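Local coordinates for protein inositol 2-dehydrogenase/D-chiro-inositol 3-dehydrogenase (Lactobacillus casei, PDB 4MIY) that oxidises myo-inositol and D-chiro-inositol to their keto forms, passing the hydride to NAD in a tetrameric enzyme built on a Rossmann fold, at residues A[162-167]-A[171-176]; A[197-202]-A[207-212]; A[239-242]-A[247-250]; A[314-319]-A[325-330]. All blocks are in the same frame, centred on the assembly; numbering follows the deposited sequence.

All four contacts belong to the C-terminal alpha/beta domain and follow one another along the chain, each closed before the next begins. Contact 1, at the start of helix 168-185, touches both contact 2 and contact 4: Asn-166 meets the 207-212 loop, and Asn-318 of helix 304-323 packs against Thr-171. Their centres lie about 13 and about 16 Å from that of contact 1. Contacts 3 and 4 involve opposite outermost strands of the same mixed sheet, 248-250 and 327-328, with nearest atoms about 17 Å apart. Contacts 2 and 3 both reach the second subunit, whereas contact 1 includes His-176 of the NAD pocket, so cofactor site and tetramer interfaces share one scaffold.

Contact 1. Residues A[162-167]-A[171-176]; sequences SNYSNE and TDTLIH
The hydroxyl of Tyr-164 meets that of Thr-173 in a short hydrogen bond, OH to OG1 2.6 Å, in which either oxygen could be the donor. Thr-173 OG1 sits at the edge of the phenol ring and in its plane, while the two side chains cross at about a right angle. With CG anti to the backbone N (chi1 -169°), the tyrosine sends its long ring out of the loop to the helix; Thr-173 turns OG1 back beside its own backbone N (chi1 -58°), where it faces the phenol and leaves its methyl aside. Tyrosine suits the place because its long, rigid ring carries the hydroxyl from the loop to the helix. The second link is made by the main chain: Thr-171 N donates to Glu-167 O at 3.0 Å, nearly straight at 166° and in the carbonyl plane. This is the i to i-4 bond of the opening of helix 168-185, which follows directly on the loop and widens into a pi-type turn at 171-174. Thr-171 OG1 lies 3.4 Å from the same Glu-167 O, at best a weak bond. Behind this first shell, Ser-165 OG accepts from the backbone N of Met-168 and so caps the start of the helix. Asn-166, a buried amide, is held through OD1 by His-209 N and through ND2 by the hydroxyl of Tyr-196. Further out, Thr-173 packs on Val-228 of strand 223-229 and Tyr-164 on Val-230, while one turn along the helix His-176 touches the bound NAD.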
loop_
_atom_site.group_PDB
_atom_site.type_symbol
_atom_site.label_atom_id
_atom_site.label_comp_id
_atom_site.label_asym_id
_atom_site.label_seq_id
_atom_site.Cartn_x
_atom_site.Cartn_y
_atom_site.Cartn_z
ATOM N N SER A 162 -27.214 2.214 22.726
ATOM C CA SER A 162 -27.852 1.470 23.801
ATOM C C SER A 162 -28.903 0.490 23.358
ATOM O O SER A 162 -29.073 -0.529 23.953
ATOM C CB SER A 162 -28.503 2.459 24.774
ATOM O OG SER A 162 -27.549 3.402 25.160
ATOM N N ASN A 163 -29.580 0.820 22.289
ATOM C CA ASN A 163 -30.663 0.041 21.813
ATOM C C ASN A 163 -30.288 -1.116 20.871
ATOM O O ASN A 163 -31.142 -1.781 20.369
ATOM C CB ASN A 163 -31.656 0.978 21.159
ATOM C CG ASN A 163 -31.299 1.288 19.762
ATOM O OD1 ASN A 163 -30.164 1.420 19.426
ATOM N ND2 ASN A 163 -32.295 1.367 18.921
ATOM N N TYR A 164 -29.002 -1.336 20.655
ATOM C CA TYR A 164 -28.560 -2.331 19.690
ATOM C C TYR A 164 -28.536 -3.713 20.276
ATOM O O TYR A 164 -27.861 -3.953 21.214
ATOM C CB TYR A 164 -27.184 -1.957 19.158
ATOM C CG TYR A 164 -26.666 -2.726 17.974
ATOM C CD1 TYR A 164 -26.087 -3.964 18.128
ATOM C CD2 TYR A 164 -26.690 -2.187 16.701
ATOM C CE1 TYR A 164 -25.604 -4.649 17.054
ATOM C CE2 TYR A 164 -26.190 -2.881 15.623
ATOM C CZ TYR A 164 -25.642 -4.086 15.805
ATOM O OH TYR A 164 -25.131 -4.783 14.758
ATOM N N SER A 165 -29.251 -4.624 19.657
ATOM C CA SER A 165 -29.455 -5.939 20.227
ATOM C C SER A 165 -28.679 -7.008 19.489
ATOM O O SER A 165 -28.191 -6.777 18.423
ATOM C CB SER A 165 -30.938 -6.283 20.134
ATOM O OG SER A 165 -31.331 -6.462 18.797
ATOM N N ASN A 166 -28.597 -8.186 20.077
ATOM C CA ASN A 166 -27.951 -9.305 19.441
ATOM C C ASN A 166 -28.528 -9.590 18.068
ATOM O O ASN A 166 -27.827 -9.940 17.182
ATOM C CB ASN A 166 -28.011 -10.565 20.303
ATOM C CG ASN A 166 -26.973 -11.563 19.925
ATOM O OD1 ASN A 166 -25.823 -11.224 19.838
ATOM N ND2 ASN A 166 -27.370 -12.783 19.688
ATOM N N GLU A 167 -29.834 -9.440 17.937
ATOM C CA GLU A 167 -30.503 -9.729 16.706
ATOM C C GLU A 167 -30.167 -8.706 15.627
ATOM O O GLU A 167 -30.140 -9.026 14.477
ATOM C CB GLU A 167 -31.983 -9.814 16.974
ATOM C CG GLU A 167 -32.371 -10.990 17.900
ATOM C CD GLU A 167 -32.131 -10.808 19.453
ATOM O OE1 GLU A 167 -31.891 -9.722 19.985
ATOM O OE2 GLU A 167 -32.180 -11.824 20.150
ATOM N N THR A 171 -29.891 -8.205 11.579
ATOM C CA THR A 171 -30.855 -7.483 10.812
ATOM C C THR A 171 -30.402 -6.083 10.364
ATOM O O THR A 171 -30.907 -5.584 9.404
ATOM C CB THR A 171 -32.214 -7.385 11.559
ATOM O OG1 THR A 171 -32.028 -6.717 12.791
ATOM C CG2 THR A 171 -32.756 -8.706 11.812
ATOM N N ASP A 172 -29.472 -5.482 11.077
ATOM C CA ASP A 172 -29.015 -4.151 10.754
ATOM C C ASP A 172 -27.608 -4.125 10.124
ATOM O O ASP A 172 -27.291 -3.268 9.369
ATOM C CB ASP A 172 -29.057 -3.240 11.977
ATOM C CG ASP A 172 -30.469 -2.801 12.337
ATOM O OD1 ASP A 172 -31.396 -3.103 11.581
ATOM O OD2 ASP A 172 -30.643 -2.157 13.352
ATOM N N THR A 173 -26.822 -5.115 10.470
ATOM C CA THR A 173 -25.422 -5.141 10.140
ATOM C C THR A 173 -25.085 -6.215 9.096
ATOM O O THR A 173 -24.825 -5.896 7.982
ATOM C CB THR A 173 -24.604 -5.236 11.426
ATOM O OG1 THR A 173 -24.923 -4.129 12.264
ATOM C CG2 THR A 173 -23.120 -5.208 11.137
ATOM N N LEU A 174 -25.172 -7.481 9.451
ATOM C CA LEU A 174 -24.868 -8.537 8.505
ATOM C C LEU A 174 -25.788 -8.576 7.276
ATOM O O LEU A 174 -25.463 -9.130 6.288
ATOM C CB LEU A 174 -24.856 -9.908 9.211
ATOM C CG LEU A 174 -24.411 -11.130 8.421
ATOM C CD1 LEU A 174 -22.940 -11.075 7.999
ATOM C CD2 LEU A 174 -24.664 -12.387 9.230
ATOM N N ILE A 175 -26.932 -7.969 7.410
ATOM C CA ILE A 175 -27.914 -7.970 6.350
ATOM C C ILE A 175 -27.331 -7.469 5.036
ATOM O O ILE A 175 -27.712 -7.904 4.003
ATOM C CB ILE A 175 -29.183 -7.173 6.759
ATOM C CG1 ILE A 175 -30.368 -7.482 5.829
ATOM C CG2 ILE A 175 -28.902 -5.715 6.858
ATOM C CD1 ILE A 175 -30.851 -8.804 5.969
ATOM N N HIS A 176 -26.381 -6.562 5.132
ATOM C CA HIS A 176 -25.714 -6.011 3.983
ATOM C C HIS A 176 -24.866 -7.047 3.256
ATOM O O HIS A 176 -24.913 -7.147 2.075
ATOM C CB HIS A 176 -24.903 -4.777 4.376
ATOM C CG HIS A 176 -25.758 -3.630 4.773
ATOM N ND1 HIS A 176 -26.504 -2.928 3.866
ATOM C CD2 HIS A 176 -26.031 -3.093 5.977
ATOM C CE1 HIS A 176 -27.179 -1.988 4.488
ATOM N NE2 HIS A 176 -26.892 -2.052 5.769
#

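Contact 2. Residues A[197-202]-A[207-212]. With SO4 (sulfate ion), chain J.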
loop_
_atom_site.group_PDB
_atom_site.type_symbol
_atom_site.label_atom_id
_atom_site.label_comp_id
_atom_site.label_asym_id
_atom_site.label_seq_id
_atom_site.Cartn_x
_atom_site.Cartn_y
_atom_site.Cartn_z
ATOM N N PRO A 197 -17.030 -16.026 19.081
ATOM C CA PRO A 197 -15.716 -16.012 19.718
ATOM C C PRO A 197 -15.853 -15.449 21.109
ATOM O O PRO A 197 -16.939 -15.139 21.519
ATOM C CB PRO A 197 -14.917 -15.052 18.875
ATOM C CG PRO A 197 -15.736 -14.801 17.667
ATOM C CD PRO A 197 -17.119 -15.067 17.975
ATOM N N ARG A 198 -14.761 -15.328 21.823
ATOM C CA ARG A 198 -14.850 -14.716 23.108
ATOM C C ARG A 198 -15.444 -13.326 23.030
ATOM O O ARG A 198 -15.232 -12.578 22.098
ATOM C CB ARG A 198 -13.500 -14.633 23.766
ATOM C CG ARG A 198 -12.541 -13.799 23.041
ATOM C CD ARG A 198 -11.128 -13.810 23.631
ATOM N NE ARG A 198 -10.960 -13.234 24.943
ATOM C CZ ARG A 198 -9.785 -13.036 25.507
ATOM N NH1 ARG A 198 -8.666 -13.325 24.874
ATOM N NH2 ARG A 198 -9.702 -12.551 26.692
ATOM N N GLN A 199 -16.177 -12.997 24.074
ATOM C CA GLN A 199 -16.882 -11.759 24.159
ATOM C C GLN A 199 -15.952 -10.601 24.426
ATOM O O GLN A 199 -15.119 -10.642 25.276
ATOM C CB GLN A 199 -17.914 -11.858 25.266
ATOM C CG GLN A 199 -18.685 -10.604 25.519
ATOM C CD GLN A 199 -19.821 -10.373 24.547
ATOM O OE1 GLN A 199 -19.850 -10.920 23.480
ATOM N NE2 GLN A 199 -20.763 -9.555 24.948
ATOM N N SER A 200 -16.140 -9.545 23.682
ATOM C CA SER A 200 -15.349 -8.363 23.861
ATOM C C SER A 200 -15.711 -7.640 25.117
ATOM O O SER A 200 -16.846 -7.477 25.415
ATOM C CB SER A 200 -15.577 -7.388 22.722
ATOM O OG SER A 200 -14.913 -6.201 23.016
ATOM N N ALA A 201 -14.704 -7.141 25.798
ATOM C CA ALA A 201 -14.937 -6.314 26.965
ATOM C C ALA A 201 -15.563 -4.989 26.660
ATOM O O ALA A 201 -15.965 -4.306 27.559
ATOM C CB ALA A 201 -13.660 -6.122 27.728
ATOM N N GLU A 202 -15.653 -4.629 25.389
ATOM C CA GLU A 202 -16.213 -3.348 25.007
ATOM C C GLU A 202 -17.734 -3.336 24.910
ATOM O O GLU A 202 -18.305 -2.300 24.800
ATOM C CB GLU A 202 -15.623 -2.809 23.699
ATOM C CG GLU A 202 -14.141 -2.638 23.655
ATOM C CD GLU A 202 -13.614 -1.643 24.637
ATOM O OE1 GLU A 202 -12.599 -1.934 25.279
ATOM O OE2 GLU A 202 -14.208 -0.593 24.767
ATOM N N GLY A 207 -27.237 -8.779 26.217
ATOM C CA GLY A 207 -27.545 -9.830 25.281
ATOM C C GLY A 207 -26.742 -9.819 23.990
ATOM O O GLY A 207 -26.797 -10.729 23.254
ATOM N N LEU A 208 -26.018 -8.751 23.758
ATOM C CA LEU A 208 -25.231 -8.621 22.545
ATOM C C LEU A 208 -23.950 -9.379 22.605
ATOM O O LEU A 208 -23.146 -9.167 23.474
ATOM C CB LEU A 208 -24.924 -7.164 22.300
ATOM C CG LEU A 208 -24.007 -6.867 21.125
ATOM C CD1 LEU A 208 -24.672 -7.357 19.872
ATOM C CD2 LEU A 208 -23.691 -5.379 21.065
ATOM N N HIS A 209 -23.798 -10.293 21.670
ATOM C CA HIS A 209 -22.542 -10.965 21.457
ATOM C C HIS A 209 -21.768 -10.206 20.403
ATOM O O HIS A 209 -22.297 -9.886 19.380
ATOM C CB HIS A 209 -22.761 -12.365 20.946
ATOM C CG HIS A 209 -23.441 -13.260 21.921
ATOM N ND1 HIS A 209 -22.753 -14.070 22.789
ATOM C CD2 HIS A 209 -24.751 -13.472 22.161
ATOM C CE1 HIS A 209 -23.614 -14.758 23.514
ATOM N NE2 HIS A 209 -24.834 -14.412 23.156
ATOM N N ASP A 210 -20.520 -9.922 20.711
ATOM C CA ASP A 210 -19.620 -9.264 19.801
ATOM C C ASP A 210 -18.198 -9.670 20.117
ATOM O O ASP A 210 -17.762 -9.553 21.209
ATOM C CB ASP A 210 -19.764 -7.767 19.923
ATOM C CG ASP A 210 -19.113 -7.004 18.776
ATOM O OD1 ASP A 210 -19.387 -7.324 17.630
ATOM O OD2 ASP A 210 -18.370 -6.103 19.064
ATOM N N PRO A 211 -17.472 -10.128 19.112
ATOM C CA PRO A 211 -17.838 -10.237 17.712
ATOM C C PRO A 211 -18.677 -11.436 17.377
ATOM O O PRO A 211 -18.926 -12.217 18.229
ATOM C CB PRO A 211 -16.473 -10.302 17.015
ATOM C CG PRO A 211 -15.608 -10.790 17.945
ATOM C CD PRO A 211 -16.045 -10.283 19.288
ATOM N N GLN A 212 -19.112 -11.542 16.133
ATOM C CA GLN A 212 -19.812 -12.711 15.633
ATOM C C GLN A 212 -19.168 -13.169 14.339
ATOM O O GLN A 212 -18.714 -12.359 13.570
ATOM C CB GLN A 212 -21.304 -12.448 15.421
ATOM C CG GLN A 212 -21.994 -12.065 16.684
ATOM C CD GLN A 212 -23.477 -11.972 16.598
ATOM O OE1 GLN A 212 -24.103 -12.613 15.813
ATOM N NE2 GLN A 212 -24.034 -11.163 17.446
HETATM S S SO4 J . -5.943 -11.784 27.133
HETATM O O1 SO4 J . -6.171 -12.574 25.985
HETATM O O2 SO4 J . -7.151 -11.684 27.881
HETATM O O3 SO4 J . -5.499 -10.498 26.725
HETATM O O4 SO4 J . -4.908 -12.390 27.889
HETATM O O HOH W 1 -18.789 -13.239 20.742
HETATM O O HOH W 2 -20.032 -13.620 22.888
#
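Gln-199 grips the backbone of the 207-212 loop with both ends of its amide. Its NE2 donates to Leu-208 O at 2.8 Å, almost within the amide plane, and its OE1 accepts from Asp-210 N at 3.0 Å, the donor tilted 31° from the carbonyl plane. CG anti to the backbone N (chi1 177°) and a bend at chi2 bring the amide alongside the loop, where its paired donor and acceptor suit a carbonyl and an N-H. Water 2 bonds both OE1 and His-209 ND1. Ser-200 N donates to Asp-210 O at 3.0 Å, while water 1 donates to Pro-197 O and Pro-211 O. Gln-212 NE2 donates to His-209 O at 2.9 Å, and its OE1 bonds Gln-321 NE2. Thr-231 OG1 and Val-230 N satisfy the Asp-210 carboxylate. Pro-197 and Pro-211, which follows a cis peptide, touch through CG atoms at 4.0 Å. Arg-198 leaves the backbone away from that loop, its guanidinium edge in plane with a sulfate probably from the crystallisation liquor: NH1 to O1 2.8 Å, NH2 to O2 2.9 Å; Lys-220 of the second subunit holds the same anion. A leucine in place of Arg-198 would probably cost the sulfate both guanidinium bonds and the second subunit's Pro-148 O a weak one. Ser-200 OG accepts from Glu-202 N, an ST turn in the long connection between antiparallel strands 189-195 and 212-218 at a subunit interface.

Contact 3. Residues A[239-242]-A[247-250]; sequences KLEV and GELQ
Glu-241 OE2 takes a hydrogen from water 3 at 2.7 Å, and the same water donates to Glu-248 OE2 at 2.9 Å. Glu-248 OE1 lies 3.1 Å from Glu-241 OE2, two acceptors with no hydrogen bond between them. Lys-239 of the second subunit forms a salt bridge with Glu-248 OE1 and a long, weak ion pair with Glu-241 OE2. The two carboxylate planes stand 67° apart. Both chains run extended beyond CG, and Glu-241 has CG anti to its own N (chi1 179°), which carries the carboxylate up to that of Glu-248; the lysine probably offsets much of the repulsion. Beneath them is the backbone ladder of the antiparallel beta hairpin formed by strands 237-244 and 248-250. Val-242 and Leu-249 are its hydrogen-bonded pair, Val-242 N to Leu-249 O 2.8 Å and Leu-249 N to Val-242 O 3.0 Å. In the non-hydrogen-bonded pair, Glu-241 CB lies 4.2 Å from Gln-250 CB. Gln-250 CA-H approaches Leu-240 O. The sheet face bearing Val-242 and Leu-249 is apolar, as befits residues packed on Leu-140 of helix 131-141. Strand 248-250 is outermost within its chain, yet it pairs with a strand of the third subunit, extending the sheet across the interface.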
loop_
_atom_site.group_PDB
_atom_site.type_symbol
_atom_site.label_atom_id
_atom_site.label_comp_id
_atom_site.label_asym_id
_atom_site.label_seq_id
_atom_site.Cartn_x
_atom_site.Cartn_y
_atom_site.Cartn_z
ATOM N N LYS A 239 -14.501 -4.794 4.524
ATOM C CA LYS A 239 -13.445 -5.515 3.838
ATOM C C LYS A 239 -14.033 -6.686 3.073
ATOM O O LYS A 239 -14.979 -7.263 3.494
ATOM C CB LYS A 239 -12.406 -6.057 4.832
ATOM C CG LYS A 239 -11.855 -5.060 5.827
ATOM C CD LYS A 239 -10.848 -5.758 6.708
ATOM C CE LYS A 239 -10.263 -4.863 7.790
ATOM N NZ LYS A 239 -9.112 -5.468 8.428
ATOM N N LEU A 240 -13.432 -7.018 1.953
ATOM C CA LEU A 240 -13.926 -8.055 1.089
ATOM C C LEU A 240 -12.793 -8.652 0.285
ATOM O O LEU A 240 -12.064 -7.959 -0.331
ATOM C CB LEU A 240 -14.985 -7.488 0.150
ATOM C CG LEU A 240 -15.582 -8.446 -0.880
ATOM C CD1 LEU A 240 -16.330 -9.546 -0.180
ATOM C CD2 LEU A 240 -16.486 -7.693 -1.747
ATOM N N GLU A 241 -12.664 -9.956 0.355
ATOM C CA GLU A 241 -11.648 -10.703 -0.336
ATOM C C GLU A 241 -12.293 -11.932 -0.961
ATOM O O GLU A 241 -12.977 -12.652 -0.309
ATOM C CB GLU A 241 -10.572 -11.129 0.660
ATOM C CG GLU A 241 -9.479 -11.928 0.111
ATOM C CD GLU A 241 -8.541 -12.463 1.190
ATOM O OE1 GLU A 241 -8.885 -12.412 2.352
ATOM O OE2 GLU A 241 -7.463 -12.917 0.851
ATOM N N VAL A 242 -12.048 -12.130 -2.241
ATOM C CA VAL A 242 -12.479 -13.311 -2.948
ATOM C C VAL A 242 -11.273 -14.156 -3.326
ATOM O O VAL A 242 -10.375 -13.699 -3.957
ATOM C CB VAL A 242 -13.313 -12.958 -4.211
ATOM C CG1 VAL A 242 -13.779 -14.233 -4.923
ATOM C CG2 VAL A 242 -14.452 -12.112 -3.860
ATOM N N GLY A 247 -6.206 -16.948 -8.483
ATOM C CA GLY A 247 -5.778 -15.714 -7.898
ATOM C C GLY A 247 -6.751 -15.218 -6.867
ATOM O O GLY A 247 -7.645 -15.905 -6.507
ATOM N N GLU A 248 -6.542 -13.991 -6.406
ATOM C CA GLU A 248 -7.409 -13.366 -5.433
ATOM C C GLU A 248 -7.768 -11.924 -5.815
ATOM O O GLU A 248 -7.030 -11.277 -6.496
ATOM C CB GLU A 248 -6.770 -13.350 -4.025
ATOM C CG GLU A 248 -6.319 -14.667 -3.469
ATOM C CD GLU A 248 -5.753 -14.572 -2.047
ATOM O OE1 GLU A 248 -5.601 -13.478 -1.548
ATOM O OE2 GLU A 248 -5.475 -15.618 -1.470
ATOM N N LEU A 249 -8.905 -11.469 -5.326
ATOM C CA LEU A 249 -9.320 -10.083 -5.453
ATOM C C LEU A 249 -9.730 -9.526 -4.126
ATOM O O LEU A 249 -10.400 -10.161 -3.400
ATOM C CB LEU A 249 -10.507 -9.945 -6.422
ATOM C CG LEU A 249 -10.220 -10.162 -7.902
ATOM C CD1 LEU A 249 -11.462 -10.569 -8.719
ATOM C CD2 LEU A 249 -9.575 -8.953 -8.487
ATOM N N GLN A 250 -9.312 -8.311 -3.826
ATOM C CA GLN A 250 -9.787 -7.666 -2.621
ATOM C C GLN A 250 -10.047 -6.177 -2.797
ATOM O O GLN A 250 -9.519 -5.553 -3.666
ATOM C CB GLN A 250 -8.882 -7.950 -1.423
ATOM C CG GLN A 250 -7.602 -7.240 -1.385
ATOM C CD GLN A 250 -6.758 -7.607 -0.137
ATOM O OE1 GLN A 250 -6.458 -8.745 0.093
ATOM N NE2 GLN A 250 -6.436 -6.630 0.650
HETATM O O HOH W 3 -5.863 -15.087 1.378
#

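Contact 4. Residues A[314-319]-A[325-330]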
loop_
_atom_site.group_PDB
_atom_site.type_symbol
_atom_site.label_atom_id
_atom_site.label_comp_id
_atom_site.label_asym_id
_atom_site.label_seq_id
_atom_site.Cartn_x
_atom_site.Cartn_y
_atom_site.Cartn_z
ATOM N N ALA A 314 -31.735 -13.998 6.983
ATOM C CA ALA A 314 -31.665 -13.353 8.269
ATOM C C ALA A 314 -32.375 -14.155 9.347
ATOM O O ALA A 314 -31.945 -14.237 10.445
ATOM C CB ALA A 314 -32.232 -11.969 8.206
ATOM N N ALA A 315 -33.467 -14.759 8.978
ATOM C CA ALA A 315 -34.192 -15.560 9.921
ATOM C C ALA A 315 -33.419 -16.841 10.259
ATOM O O ALA A 315 -33.394 -17.254 11.378
ATOM C CB ALA A 315 -35.530 -15.865 9.360
ATOM N N ALA A 316 -32.789 -17.439 9.261
ATOM C CA ALA A 316 -31.926 -18.580 9.494
ATOM C C ALA A 316 -30.768 -18.207 10.428
ATOM O O ALA A 316 -30.396 -18.959 11.274
ATOM C CB ALA A 316 -31.432 -19.151 8.212
ATOM N N ALA A 317 -30.237 -17.019 10.262
ATOM C CA ALA A 317 -29.158 -16.558 11.080
ATOM C C ALA A 317 -29.611 -16.268 12.498
ATOM O O ALA A 317 -28.919 -16.568 13.436
ATOM C CB ALA A 317 -28.572 -15.321 10.456
ATOM N N ASN A 318 -30.773 -15.650 12.638
ATOM C CA ASN A 318 -31.334 -15.448 13.971
ATOM C C ASN A 318 -31.583 -16.801 14.698
ATOM O O ASN A 318 -31.342 -16.930 15.867
ATOM C CB ASN A 318 -32.567 -14.555 13.940
ATOM C CG ASN A 318 -32.244 -13.098 13.646
ATOM O OD1 ASN A 318 -32.964 -12.434 12.920
ATOM N ND2 ASN A 318 -31.199 -12.585 14.249
ATOM N N ARG A 319 -31.957 -17.809 13.953
ATOM C CA ARG A 319 -32.118 -19.110 14.535
ATOM C C ARG A 319 -30.776 -19.656 14.990
ATOM O O ARG A 319 -30.646 -20.130 16.077
ATOM C CB ARG A 319 -32.775 -20.035 13.531
ATOM C CG ARG A 319 -32.980 -21.438 13.985
ATOM C CD ARG A 319 -33.991 -22.200 13.119
ATOM N NE ARG A 319 -35.137 -21.414 12.699
ATOM C CZ ARG A 319 -36.295 -21.389 13.352
ATOM N NH1 ARG A 319 -36.481 -22.124 14.439
ATOM N NH2 ARG A 319 -37.297 -20.654 12.901
ATOM N N GLU A 325 -25.629 -23.409 15.887
ATOM C CA GLU A 325 -25.698 -24.491 14.930
ATOM C C GLU A 325 -25.986 -24.027 13.523
ATOM O O GLU A 325 -26.556 -23.009 13.332
ATOM C CB GLU A 325 -26.769 -25.501 15.320
ATOM C CG GLU A 325 -26.677 -26.014 16.698
ATOM C CD GLU A 325 -25.575 -26.918 16.958
ATOM O OE1 GLU A 325 -25.061 -27.545 16.043
ATOM O OE2 GLU A 325 -25.197 -27.031 18.115
ATOM N N THR A 326 -25.574 -24.825 12.566
ATOM C CA THR A 326 -25.788 -24.531 11.173
ATOM C C THR A 326 -27.251 -24.690 10.830
ATOM O O THR A 326 -27.841 -25.670 11.178
ATOM C CB THR A 326 -24.978 -25.454 10.309
ATOM O OG1 THR A 326 -23.600 -25.296 10.590
ATOM C CG2 THR A 326 -25.215 -25.209 8.886
ATOM N N VAL A 327 -27.808 -23.687 10.181
ATOM C CA VAL A 327 -29.164 -23.728 9.685
ATOM C C VAL A 327 -29.223 -23.769 8.149
ATOM O O VAL A 327 -28.641 -22.958 7.499
ATOM C CB VAL A 327 -29.945 -22.546 10.206
ATOM C CG1 VAL A 327 -31.347 -22.564 9.674
ATOM C CG2 VAL A 327 -29.952 -22.525 11.678
ATOM N N LEU A 328 -29.960 -24.718 7.595
ATOM C CA LEU A 328 -30.061 -24.839 6.167
ATOM C C LEU A 328 -30.951 -23.799 5.557
ATOM O O LEU A 328 -31.855 -23.329 6.169
ATOM C CB LEU A 328 -30.525 -26.212 5.763
ATOM C CG LEU A 328 -29.642 -27.370 6.166
ATOM C CD1 LEU A 328 -30.170 -28.609 5.561
ATOM C CD2 LEU A 328 -28.240 -27.217 5.771
ATOM N N ILE A 329 -30.627 -23.448 4.328
ATOM C CA ILE A 329 -31.367 -22.489 3.529
ATOM C C ILE A 329 -31.675 -23.082 2.157
ATOM O O ILE A 329 -30.833 -23.610 1.499
ATOM C CB ILE A 329 -30.539 -21.207 3.297
ATOM C CG1 ILE A 329 -30.340 -20.448 4.581
ATOM C CG2 ILE A 329 -31.223 -20.314 2.310
ATOM C CD1 ILE A 329 -29.255 -19.434 4.468
ATOM N N ASN A 330 -32.922 -22.966 1.745
ATOM C CA ASN A 330 -33.354 -23.505 0.477
ATOM C C ASN A 330 -34.242 -22.506 -0.160
ATOM O O ASN A 330 -35.370 -22.416 0.164
ATOM C CB ASN A 330 -34.156 -24.774 0.693
ATOM C CG ASN A 330 -34.538 -25.418 -0.570
ATOM O OD1 ASN A 330 -33.865 -25.269 -1.584
ATOM N ND2 ASN A 330 -35.620 -26.172 -0.536
#
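Ala-316 of helix 304-323 presses its CB against Val-327 CG1 (3.7 Å) and Ile-329 CG1 (4.0 Å), so that one methyl is met by two branched side chains. These contacts are apolar, and no hydrogen bond joins the two segments. Alanine fits because so small a group lets the helix backbone come close, the CA atoms of Ala-316 and Val-327 being 5.8 Å apart. Val-327 spreads its two methyls along the helix: CG1, anti to the backbone N (chi1 179°), takes the alanine methyl, and CG2 reaches Ala-316 O at 3.6 Å and Arg-319 CG at 4.0 Å. Arg-319 joins through the aliphatic part of its chain, crossing the valine at about a right angle. A serine in place of Val-327 would probably open a gap beside Ala-316 and leave the arginine methylenes without their apolar partner. Polar bonds frame the contact from outside: Glu-325 O accepts from Ser-320 OG, and the backbones of Val-327 and Ile-329 pair with Ile-192 and Thr-190. Ala-316 also packs on Ile-192, placing helix 304-323 against a face of the mixed sheet whose last strand here is 327-328, the layered helix-on-sheet packing of an alpha/beta domain.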